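Fatty acid CoA ligase (Marinactinospora thermotolerans, PDB 6SQ8) belongs to the AMP-binding (ANL) enzyme superfamily, in which a large N-terminal domain is joined to a small C-terminal one, and binds adenosine monophosphate. Local coordinates at residues R32-L37 and T60-A65; K169-S174 and T299-F304; C440-V445 and R477-T482. One frame throughout, in Å; residues are numbered along the deposited sequence.

Contact 1 of 3, residues R32-L37 and T60-A65; sequences RHQVRL and TWRAIA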
loop_
_atom_site.group_PDB
_atom_site.type_symbol
_atom_site.label_atom_id
_atom_site.label_comp_id
_atom_site.label_asym_id
_atom_site.label_seq_id
_atom_site.Cartn_x
_atom_site.Cartn_y
_atom_site.Cartn_z
ATOM N N ARG A 32 21.741 -11.140 9.436
ATOM C CA ARG A 32 22.832 -10.990 8.464
ATOM C C ARG A 32 23.263 -12.383 7.990
ATOM O O ARG A 32 23.337 -12.636 6.773
ATOM C CB ARG A 32 24.015 -10.236 9.078
ATOM C CG ARG A 32 23.832 -8.734 9.220
ATOM C CD ARG A 32 24.858 -8.180 10.204
ATOM N NE ARG A 32 24.768 -6.743 10.442
ATOM C CZ ARG A 32 25.036 -5.813 9.521
ATOM N NH1 ARG A 32 25.483 -6.176 8.328
ATOM N NH2 ARG A 32 24.823 -4.529 9.783
ATOM N N HIS A 33 23.481 -13.280 8.967
ATOM C CA HIS A 33 23.847 -14.662 8.718
ATOM C C HIS A 33 22.838 -15.329 7.757
ATOM O O HIS A 33 23.236 -16.015 6.807
ATOM C CB HIS A 33 24.005 -15.420 10.051
ATOM C CG HIS A 33 24.326 -16.873 9.867
ATOM N ND1 HIS A 33 23.344 -17.838 9.638
ATOM C CD2 HIS A 33 25.512 -17.532 9.841
ATOM C CE1 HIS A 33 23.918 -19.018 9.492
ATOM N NE2 HIS A 33 25.245 -18.855 9.608
ATOM N N GLN A 34 21.538 -15.120 7.994
ATOM C CA GLN A 34 20.488 -15.759 7.189
ATOM C C GLN A 34 20.492 -15.235 5.749
ATOM O O GLN A 34 20.178 -15.972 4.823
ATOM C CB GLN A 34 19.119 -15.574 7.837
ATOM C CG GLN A 34 18.648 -16.862 8.490
ATOM C CD GLN A 34 17.907 -17.767 7.542
ATOM O OE1 GLN A 34 17.386 -17.345 6.512
ATOM N NE2 GLN A 34 17.838 -19.037 7.896
ATOM N N VAL A 35 20.834 -13.959 5.572
ATOM C CA VAL A 35 20.879 -13.384 4.246
ATOM C C VAL A 35 22.005 -14.070 3.465
ATOM O O VAL A 35 21.816 -14.457 2.302
ATOM C CB VAL A 35 21.058 -11.856 4.281
ATOM C CG1 VAL A 35 21.214 -11.289 2.874
ATOM C CG2 VAL A 35 19.902 -11.175 4.997
ATOM N N ARG A 36 23.161 -14.208 4.124
ATOM C CA ARG A 36 24.346 -14.818 3.525
ATOM C C ARG A 36 24.003 -16.248 3.085
ATOM O O ARG A 36 24.262 -16.651 1.936
ATOM C CB ARG A 36 25.503 -14.850 4.528
ATOM C CG ARG A 36 26.044 -13.500 4.966
ATOM C CD ARG A 36 27.218 -13.707 5.896
ATOM N NE ARG A 36 27.392 -12.581 6.795
ATOM C CZ ARG A 36 27.471 -12.672 8.115
ATOM N NH1 ARG A 36 27.374 -13.860 8.688
ATOM N NH2 ARG A 36 27.698 -11.586 8.853
ATOM N N LEU A 37 23.393 -16.987 4.014
ATOM C CA LEU A 37 22.980 -18.362 3.815
ATOM C C LEU A 37 22.058 -18.485 2.595
ATOM O O LEU A 37 22.328 -19.250 1.673
ATOM C CB LEU A 37 22.277 -18.826 5.093
ATOM C CG LEU A 37 22.113 -20.343 5.237
ATOM C CD1 LEU A 37 22.241 -20.746 6.704
ATOM C CD2 LEU A 37 20.794 -20.829 4.649
ATOM N N THR A 60 7.022 -13.479 8.326
ATOM C CA THR A 60 8.065 -14.141 9.153
ATOM C C THR A 60 9.404 -13.419 8.982
ATOM O O THR A 60 9.645 -12.809 7.953
ATOM C CB THR A 60 8.255 -15.600 8.738
ATOM O OG1 THR A 60 8.947 -15.621 7.485
ATOM C CG2 THR A 60 6.938 -16.330 8.603
ATOM N N TRP A 61 10.289 -13.535 9.969
ATOM C CA TRP A 61 11.545 -12.824 9.912
ATOM C C TRP A 61 12.444 -13.376 8.803
ATOM O O TRP A 61 13.263 -12.656 8.246
ATOM C CB TRP A 61 12.239 -12.848 11.269
ATOM C CG TRP A 61 12.860 -14.150 11.663
ATOM C CD1 TRP A 61 12.318 -15.108 12.465
ATOM C CD2 TRP A 61 14.180 -14.602 11.344
ATOM N NE1 TRP A 61 13.205 -16.129 12.662
ATOM C CE2 TRP A 61 14.356 -15.845 11.987
ATOM C CE3 TRP A 61 15.229 -14.089 10.571
ATOM C CZ2 TRP A 61 15.532 -16.582 11.869
ATOM C CZ3 TRP A 61 16.393 -14.821 10.455
ATOM C CH2 TRP A 61 16.540 -16.048 11.101
ATOM N N ARG A 62 12.288 -14.652 8.474
ATOM C CA ARG A 62 13.093 -15.249 7.415
ATOM C C ARG A 62 12.687 -14.665 6.055
ATOM O O ARG A 62 13.505 -14.572 5.153
ATOM C CB ARG A 62 12.997 -16.776 7.422
ATOM C CG ARG A 62 13.890 -17.444 8.466
ATOM C CD ARG A 62 13.776 -18.966 8.386
ATOM N NE ARG A 62 14.575 -19.639 9.410
ATOM C CZ ARG A 62 14.222 -19.729 10.691
ATOM N NH1 ARG A 62 13.079 -19.224 11.119
ATOM N NH2 ARG A 62 15.034 -20.301 11.558
ATOM N N ALA A 63 11.434 -14.254 5.915
ATOM C CA ALA A 63 10.959 -13.699 4.651
ATOM C C ALA A 63 11.589 -12.323 4.391
ATOM O O ALA A 63 11.695 -11.889 3.230
ATOM C CB ALA A 63 9.447 -13.633 4.634
ATOM N N ILE A 64 11.959 -11.636 5.476
ATOM C CA ILE A 64 12.672 -10.364 5.430
ATOM C C ILE A 64 14.058 -10.597 4.802
ATOM O O ILE A 64 14.478 -9.839 3.875
ATOM C CB ILE A 64 12.763 -9.722 6.836
ATOM C CG1 ILE A 64 11.393 -9.278 7.339
ATOM C CG2 ILE A 64 13.752 -8.573 6.853
ATOM C CD1 ILE A 64 11.410 -8.678 8.718
ATOM N N ALA A 65 14.748 -11.633 5.317
ATOM C CA ALA A 65 16.053 -12.087 4.844
ATOM C C ALA A 65 15.967 -12.511 3.376
ATOM O O ALA A 65 16.882 -12.237 2.600
ATOM C CB ALA A 65 16.552 -13.217 5.705
#

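Contact 2 of 3, residues K169-S174 and T299-F304; sequences KGVAHS and TQEAAF. With EQ2 (1-ethanoyl-9~{H}-pyrido[3,4-b]indole-3-carboxylic acid), chain F; AMP (adenosine monophosphate), chain G.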
loop_
_atom_site.group_PDB
_atom_site.type_symbol
_atom_site.label_atom_id
_atom_site.label_comp_id
_atom_site.label_asym_id
_atom_site.label_seq_id
_atom_site.Cartn_x
_atom_site.Cartn_y
_atom_site.Cartn_z
ATOM N N LYS A 169 -0.491 -5.916 -14.808
ATOM C CA LYS A 169 0.817 -5.416 -15.258
ATOM C C LYS A 169 1.829 -5.579 -14.129
ATOM O O LYS A 169 1.481 -5.405 -12.988
ATOM C CB LYS A 169 0.725 -3.916 -15.556
ATOM C CG LYS A 169 -0.453 -3.472 -16.410
ATOM C CD LYS A 169 -1.128 -2.178 -15.962
ATOM C CE LYS A 169 -2.637 -2.224 -16.083
ATOM N NZ LYS A 169 -3.202 -0.856 -16.068
ATOM N N GLY A 170 3.095 -5.830 -14.462
ATOM C CA GLY A 170 4.166 -5.927 -13.475
ATOM C C GLY A 170 4.924 -4.618 -13.346
ATOM O O GLY A 170 5.647 -4.238 -14.245
ATOM N N VAL A 171 4.757 -3.941 -12.211
ATOM C CA VAL A 171 5.463 -2.696 -11.940
ATOM C C VAL A 171 6.906 -3.029 -11.561
ATOM O O VAL A 171 7.136 -3.664 -10.552
ATOM C CB VAL A 171 4.787 -1.891 -10.815
ATOM C CG1 VAL A 171 5.690 -0.789 -10.306
ATOM C CG2 VAL A 171 3.434 -1.345 -11.231
ATOM N N ALA A 172 7.863 -2.541 -12.358
ATOM C CA ALA A 172 9.284 -2.731 -12.097
ATOM C C ALA A 172 9.854 -1.494 -11.413
ATOM O O ALA A 172 9.794 -0.398 -11.974
ATOM C CB ALA A 172 10.013 -2.992 -13.390
ATOM N N HIS A 173 10.421 -1.695 -10.224
ATOM C CA HIS A 173 11.059 -0.630 -9.459
ATOM C C HIS A 173 12.574 -0.848 -9.419
ATOM O O HIS A 173 13.065 -1.948 -9.104
ATOM C CB HIS A 173 10.478 -0.550 -8.045
ATOM C CG HIS A 173 9.364 0.434 -7.927
ATOM N ND1 HIS A 173 8.040 0.046 -7.783
ATOM C CD2 HIS A 173 9.373 1.785 -7.996
ATOM C CE1 HIS A 173 7.282 1.122 -7.739
ATOM N NE2 HIS A 173 8.076 2.208 -7.873
ATOM N N SER A 174 13.314 0.230 -9.693
ATOM C CA SER A 174 14.756 0.191 -9.737
ATOM C C SER A 174 15.313 0.102 -8.318
ATOM O O SER A 174 14.653 0.473 -7.349
ATOM C CB SER A 174 15.299 1.393 -10.463
ATOM O OG SER A 174 15.419 2.512 -9.590
ATOM N N THR A 299 1.106 5.118 -4.991
ATOM C CA THR A 299 0.544 4.155 -5.932
ATOM C C THR A 299 1.620 3.115 -6.209
ATOM O O THR A 299 2.768 3.306 -5.849
ATOM C CB THR A 299 0.037 4.836 -7.207
ATOM O OG1 THR A 299 1.119 5.036 -8.113
ATOM C CG2 THR A 299 -0.650 6.161 -6.933
ATOM N N GLN A 300 1.229 2.012 -6.837
ATOM C CA GLN A 300 2.148 0.938 -7.196
ATOM C C GLN A 300 3.184 1.502 -8.166
ATOM O O GLN A 300 4.368 1.211 -8.030
ATOM C CB GLN A 300 1.402 -0.250 -7.807
ATOM C CG GLN A 300 0.748 -1.151 -6.773
ATOM C CD GLN A 300 1.596 -2.345 -6.407
ATOM O OE1 GLN A 300 2.783 -2.260 -6.028
ATOM N NE2 GLN A 300 0.955 -3.493 -6.534
ATOM N N GLU A 301 2.728 2.346 -9.101
ATOM C CA GLU A 301 3.591 2.926 -10.102
ATOM C C GLU A 301 4.463 4.042 -9.487
ATOM O O GLU A 301 5.617 4.184 -9.841
ATOM C CB GLU A 301 2.753 3.451 -11.263
ATOM C CG GLU A 301 2.042 2.368 -12.062
ATOM C CD GLU A 301 0.658 2.002 -11.552
ATOM O OE1 GLU A 301 0.401 2.221 -10.362
ATOM O OE2 GLU A 301 -0.155 1.490 -12.345
ATOM N N ALA A 302 3.929 4.825 -8.543
ATOM C CA ALA A 302 4.579 6.040 -8.095
ATOM C C ALA A 302 5.465 5.812 -6.868
ATOM O O ALA A 302 6.299 6.669 -6.549
ATOM C CB ALA A 302 3.530 7.075 -7.775
ATOM N N ALA A 303 5.231 4.716 -6.141
ATOM C CA ALA A 303 5.645 4.599 -4.756
ATOM C C ALA A 303 5.113 5.802 -3.940
ATOM O O ALA A 303 4.026 6.313 -4.229
ATOM C CB ALA A 303 7.150 4.471 -4.697
ATOM N N PHE A 304 5.878 6.254 -2.928
ATOM C CA PHE A 304 5.473 7.325 -2.029
ATOM C C PHE A 304 5.290 8.650 -2.786
ATOM O O PHE A 304 6.165 9.032 -3.568
ATOM C CB PHE A 304 6.538 7.529 -0.957
ATOM C CG PHE A 304 6.680 6.410 0.042
ATOM C CD1 PHE A 304 5.601 5.995 0.808
ATOM C CD2 PHE A 304 7.904 5.804 0.261
ATOM C CE1 PHE A 304 5.731 4.975 1.737
ATOM C CE2 PHE A 304 8.036 4.796 1.202
ATOM C CZ PHE A 304 6.950 4.383 1.939
HETATM C C1 EQ2 F . 2.568 5.055 0.908
HETATM C C2 EQ2 F . 1.387 4.269 0.454
HETATM O O1 EQ2 F . 0.354 4.326 1.096
HETATM C C3 EQ2 F . 1.501 3.374 -0.751
HETATM N N1 EQ2 F . 0.352 2.974 -1.312
HETATM C C4 EQ2 F . 0.371 2.155 -2.375
HETATM C C5 EQ2 F . -0.961 1.705 -2.933
HETATM O O2 EQ2 F . -2.003 2.166 -2.420
HETATM O O3 EQ2 F . -0.905 0.863 -3.847
HETATM C C6 EQ2 F . 1.553 1.684 -2.934
HETATM C C7 EQ2 F . 2.756 2.081 -2.381
HETATM C C8 EQ2 F . 4.140 1.826 -2.682
HETATM C C9 EQ2 F . 4.813 1.076 -3.643
HETATM C C10 EQ2 F . 6.191 1.066 -3.637
HETATM C C11 EQ2 F . 6.911 1.789 -2.688
HETATM C C12 EQ2 F . 6.281 2.550 -1.734
HETATM C C13 EQ2 F . 4.888 2.557 -1.741
HETATM N N2 EQ2 F . 4.019 3.221 -0.896
HETATM C C14 EQ2 F . 2.734 2.945 -1.268
HETATM P P AMP G . -2.859 0.955 -6.617
HETATM O O1P AMP G . -1.394 1.028 -6.295
HETATM O O2P AMP G . -3.209 1.268 -8.079
HETATM O O3P AMP G . -3.459 -0.328 -6.086
HETATM O "O5'" AMP G . -3.495 2.148 -5.688
HETATM C "C5'" AMP G . -3.379 3.567 -5.913
HETATM C "C4'" AMP G . -4.671 4.316 -5.605
HETATM O "O4'" AMP G . -5.129 4.117 -4.275
HETATM C "C3'" AMP G . -4.490 5.805 -5.702
HETATM O "O3'" AMP G . -4.816 6.129 -7.024
HETATM C "C2'" AMP G . -5.423 6.446 -4.678
HETATM O "O2'" AMP G . -6.716 6.895 -5.145
HETATM C "C1'" AMP G . -5.611 5.326 -3.668
HETATM N N9 AMP G . -4.859 5.672 -2.433
HETATM C C8 AMP G . -3.704 5.130 -1.979
HETATM N N7 AMP G . -3.329 5.719 -0.812
HETATM C C5 AMP G . -4.256 6.659 -0.519
HETATM C C6 AMP G . -4.476 7.655 0.558
HETATM N N6 AMP G . -3.630 7.764 1.589
HETATM N N1 AMP G . -5.570 8.436 0.471
HETATM C C2 AMP G . -6.443 8.330 -0.569
HETATM N N3 AMP G . -6.313 7.457 -1.593
HETATM C C4 AMP G . -5.260 6.617 -1.603
#

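Contact 3 of 3, residues C440-V445 and R477-T482; sequences CAAVVV and RSIPVT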
loop_
_atom_site.group_PDB
_atom_site.type_symbol
_atom_site.label_atom_id
_atom_site.label_comp_id
_atom_site.label_asym_id
_atom_site.label_seq_id
_atom_site.Cartn_x
_atom_site.Cartn_y
_atom_site.Cartn_z
ATOM N N CYS A 440 -25.585 6.861 -7.439
ATOM C CA CYS A 440 -26.058 5.842 -6.504
ATOM C C CYS A 440 -25.107 5.762 -5.314
ATOM O O CYS A 440 -23.927 5.940 -5.477
ATOM C CB CYS A 440 -26.128 4.474 -7.175
ATOM S SG CYS A 440 -27.236 4.475 -8.606
ATOM N N ALA A 441 -25.632 5.483 -4.124
ATOM C CA ALA A 441 -24.826 5.452 -2.937
ATOM C C ALA A 441 -25.161 4.204 -2.133
ATOM O O ALA A 441 -26.299 3.988 -1.758
ATOM C CB ALA A 441 -25.061 6.691 -2.118
ATOM N N ALA A 442 -24.140 3.382 -1.909
ATOM C CA ALA A 442 -24.160 2.335 -0.927
ATOM C C ALA A 442 -23.598 2.901 0.373
ATOM O O ALA A 442 -22.508 3.458 0.375
ATOM C CB ALA A 442 -23.327 1.184 -1.401
ATOM N N VAL A 443 -24.342 2.735 1.466
ATOM C CA VAL A 443 -24.045 3.381 2.712
ATOM C C VAL A 443 -23.989 2.325 3.805
ATOM O O VAL A 443 -24.834 1.487 3.896
ATOM C CB VAL A 443 -25.095 4.459 3.022
ATOM C CG1 VAL A 443 -25.032 4.915 4.470
ATOM C CG2 VAL A 443 -24.934 5.651 2.084
ATOM N N VAL A 444 -22.939 2.393 4.617
ATOM C CA VAL A 444 -22.824 1.625 5.824
ATOM C C VAL A 444 -23.202 2.519 7.005
ATOM O O VAL A 444 -22.667 3.582 7.247
ATOM C CB VAL A 444 -21.420 1.042 6.002
ATOM C CG1 VAL A 444 -21.328 0.181 7.247
ATOM C CG2 VAL A 444 -20.998 0.257 4.772
ATOM N N VAL A 445 -24.145 2.001 7.767
ATOM C CA VAL A 445 -24.817 2.675 8.807
ATOM C C VAL A 445 -24.049 2.373 10.092
ATOM O O VAL A 445 -23.391 1.341 10.173
ATOM C CB VAL A 445 -26.259 2.143 8.800
ATOM C CG1 VAL A 445 -26.741 1.671 10.160
ATOM C CG2 VAL A 445 -27.193 3.147 8.152
ATOM N N ARG A 477 -24.061 -3.939 4.732
ATOM C CA ARG A 477 -23.363 -4.269 5.979
ATOM C C ARG A 477 -21.914 -3.775 5.893
ATOM O O ARG A 477 -21.362 -3.305 6.887
ATOM C CB ARG A 477 -23.505 -5.741 6.372
ATOM C CG ARG A 477 -22.893 -6.763 5.430
ATOM C CD ARG A 477 -23.153 -8.174 5.944
ATOM N NE ARG A 477 -22.546 -8.416 7.253
ATOM C CZ ARG A 477 -23.183 -8.382 8.424
ATOM N NH1 ARG A 477 -24.481 -8.120 8.484
ATOM N NH2 ARG A 477 -22.507 -8.614 9.536
ATOM N N SER A 478 -21.317 -3.831 4.700
ATOM C CA SER A 478 -19.959 -3.297 4.493
ATOM C C SER A 478 -19.730 -2.935 3.029
ATOM O O SER A 478 -20.490 -3.331 2.159
ATOM C CB SER A 478 -18.929 -4.292 4.946
ATOM O OG SER A 478 -18.846 -5.368 4.023
ATOM N N ILE A 479 -18.667 -2.164 2.787
ATOM C CA ILE A 479 -18.252 -1.828 1.432
ATOM C C ILE A 479 -17.306 -2.926 0.972
ATOM O O ILE A 479 -16.305 -3.194 1.638
ATOM C CB ILE A 479 -17.586 -0.442 1.363
ATOM C CG1 ILE A 479 -18.437 0.652 2.007
ATOM C CG2 ILE A 479 -17.230 -0.099 -0.068
ATOM C CD1 ILE A 479 -19.726 0.967 1.279
ATOM N N PRO A 480 -17.576 -3.590 -0.171
ATOM C CA PRO A 480 -16.695 -4.642 -0.667
ATOM C C PRO A 480 -15.327 -4.047 -1.032
ATOM O O PRO A 480 -15.249 -2.936 -1.564
ATOM C CB PRO A 480 -17.410 -5.179 -1.918
ATOM C CG PRO A 480 -18.258 -4.022 -2.362
ATOM C CD PRO A 480 -18.701 -3.342 -1.078
ATOM N N VAL A 481 -14.272 -4.809 -0.748
ATOM C CA VAL A 481 -12.921 -4.394 -1.003
ATOM C C VAL A 481 -12.301 -5.347 -2.029
ATOM O O VAL A 481 -12.650 -6.531 -2.076
ATOM C CB VAL A 481 -12.093 -4.340 0.294
ATOM C CG1 VAL A 481 -12.611 -3.252 1.213
ATOM C CG2 VAL A 481 -12.021 -5.686 1.011
ATOM N N THR A 482 -11.371 -4.812 -2.833
ATOM C CA THR A 482 -10.508 -5.591 -3.727
ATOM C C THR A 482 -9.548 -6.403 -2.862
ATOM O O THR A 482 -9.453 -6.177 -1.655
ATOM C CB THR A 482 -9.764 -4.681 -4.717
ATOM O OG1 THR A 482 -8.766 -3.954 -4.005
ATOM C CG2 THR A 482 -10.668 -3.719 -5.460
#

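Contact 1 of 3, residues R32-L37 and T60-A65
Gln-34 of helix 28-44 meets Trp-61 and Arg-62 at the start of helix 61-72, and its long side chain illustrates how one polar residue can be divided between an aliphatic and a polar role. The aliphatic part goes to the indole: CG of Gln-34 lies 3.5 Å from CH2 of Trp-61, at the six-membered end of the ring, while the amide plane stands 80° from the ring plane. A bend at the second torsion (chi2 -87°) then turns the amide toward Arg-62, where NE2 of Gln-34 comes within 3.6 Å of NE of Arg-62. These are two nitrogens, and amide and guanidinium are nearly perpendicular, so this is contact without bonding. Arg-62 runs extended across its neighbour, with its CG 3.7 Å above the centre of the Trp-61 ring and a face of its guanidinium over CZ2. Alongside, Val-35 and Ala-65 make the close helix approach: CG2 of Val-35 lies 4.0 Å from CB of Ala-65, which presents its methyl where the axes approach to 9.3 Å at a crossing angle of -56°. The second helix starts at Thr-60, its N-cap, whose OG1 accepts from N of Ala-63 and also bonds Glu-104. The chemistry is thus mainly dispersive, with no directional bond between the helices and the polar ends of Gln-34 and Arg-62 turned to the same margin.

Contact 2 of 3, residues K169-S174 and T299-F304
The segment 299-304 begins with a turn that carries the Thr-Gln-Glu of the A5 motif of the ANL superfamily, and Val-171 and His-173 of strand 170-174, which leads out of the glycine-rich A3 motif, pack against its back. Their common target is the carbonyl of Gln-300. The imidazole of His-173 brings its edge to this oxygen, which lies in the ring plane near CE1. Val-171 reaches it with CG1, which sits anti to the backbone N (chi1 166°) and 3.3 Å from O of Gln-300; the other branch, CG2, rests 4.1 Å from both CB of Gln-300 and CG of Glu-301. The turn is also braced from within as an ST motif, in which OG1 of Thr-299 accepts from N of Ala-302 at 2.9 Å. With its carbonyl facing the strand, Gln-300 offers its backbone N to the nucleotide, donating to O1P of adenosine monophosphate over 2.9 Å at 137°. Where strand 303-308 begins, CB of Ala-303 approaches C11 of 1-ethanoyl-9H-pyrido[3,4-b]indole-3-carboxylic acid to 3.4 Å, and Phe-304 presents a ring face to that ligand, C12 standing over its centre. The carboxylate of Glu-301 bonds Tyr-360 of the strand next to 170-174. The turn thus runs alongside both phosphate and ring ligand, and its A5 backbone N-H is given to the phosphate, as in the nucleotide site of ANL enzymes.

Contact 3 of 3, residues C440-V445 and R477-T482
Apolar packing comes first here: Val-444 and Ala-442, on the same face of strand 438-445, meet Ile-479 of the segment 477-482, which crosses above that face. The CG1-CD1 arm of the isoleucine does the touching. Its CD1 lies 3.8 Å from CG2 of Val-444 and 4.5 Å from CB of Ala-442, and the bend at its second torsion (chi2 -67°) swings this methyl in over the strand. The valine and isoleucine side chains pass each other at a slant, and Ala-424 and Ala-426 of the neighbouring strand 422-432 widen the apolar patch.

A second kind of contact sets methyl groups against main chain. CG1 of Val-444, anti to its backbone nitrogen, comes within 3.5 Å of O of Arg-477, while CG2 is 3.7 Å from CA of Ser-478. One branched residue therefore serves three successive positions, and Arg-477 and Ser-478 take part through their backbones, their side chains starting out away from the strand.

Polar bonding is kept for other partners. Strand 438-445 pairs with strands 422-432 and 472-475, and farther along the loop OG1 of Thr-482 makes weak bonds to N of Ala-484 and N of Lys-486, the latter a residue whose side chain bonds adenosine monophosphate. Between these two segments the chemistry is van der Waals contact without directional bonds, while the sheet's backbone bonds link neighbouring strands.

Overall arrangement
Two of the three contacts are buried and one lies at the surface. Contacts 1 and 2 both belong to the large AMP-binding part of the chain, yet their centres lie 24 Å apart and they use different elements: two helices in the first, a strand and a turn in the second. Contact 3, the surface one, belongs to the C-terminal part and sits on the other side of the chain's centre from contact 1. None has a hydrogen bond between its segments; contact 2 sets an imidazole edge against a carbonyl oxygen, the others pack mainly by apolar contact, and contact 2 alone adds bound ligands. Contact 3 connects with it indirectly, since its loop leads to Lys-486, another residue of both ligand pockets.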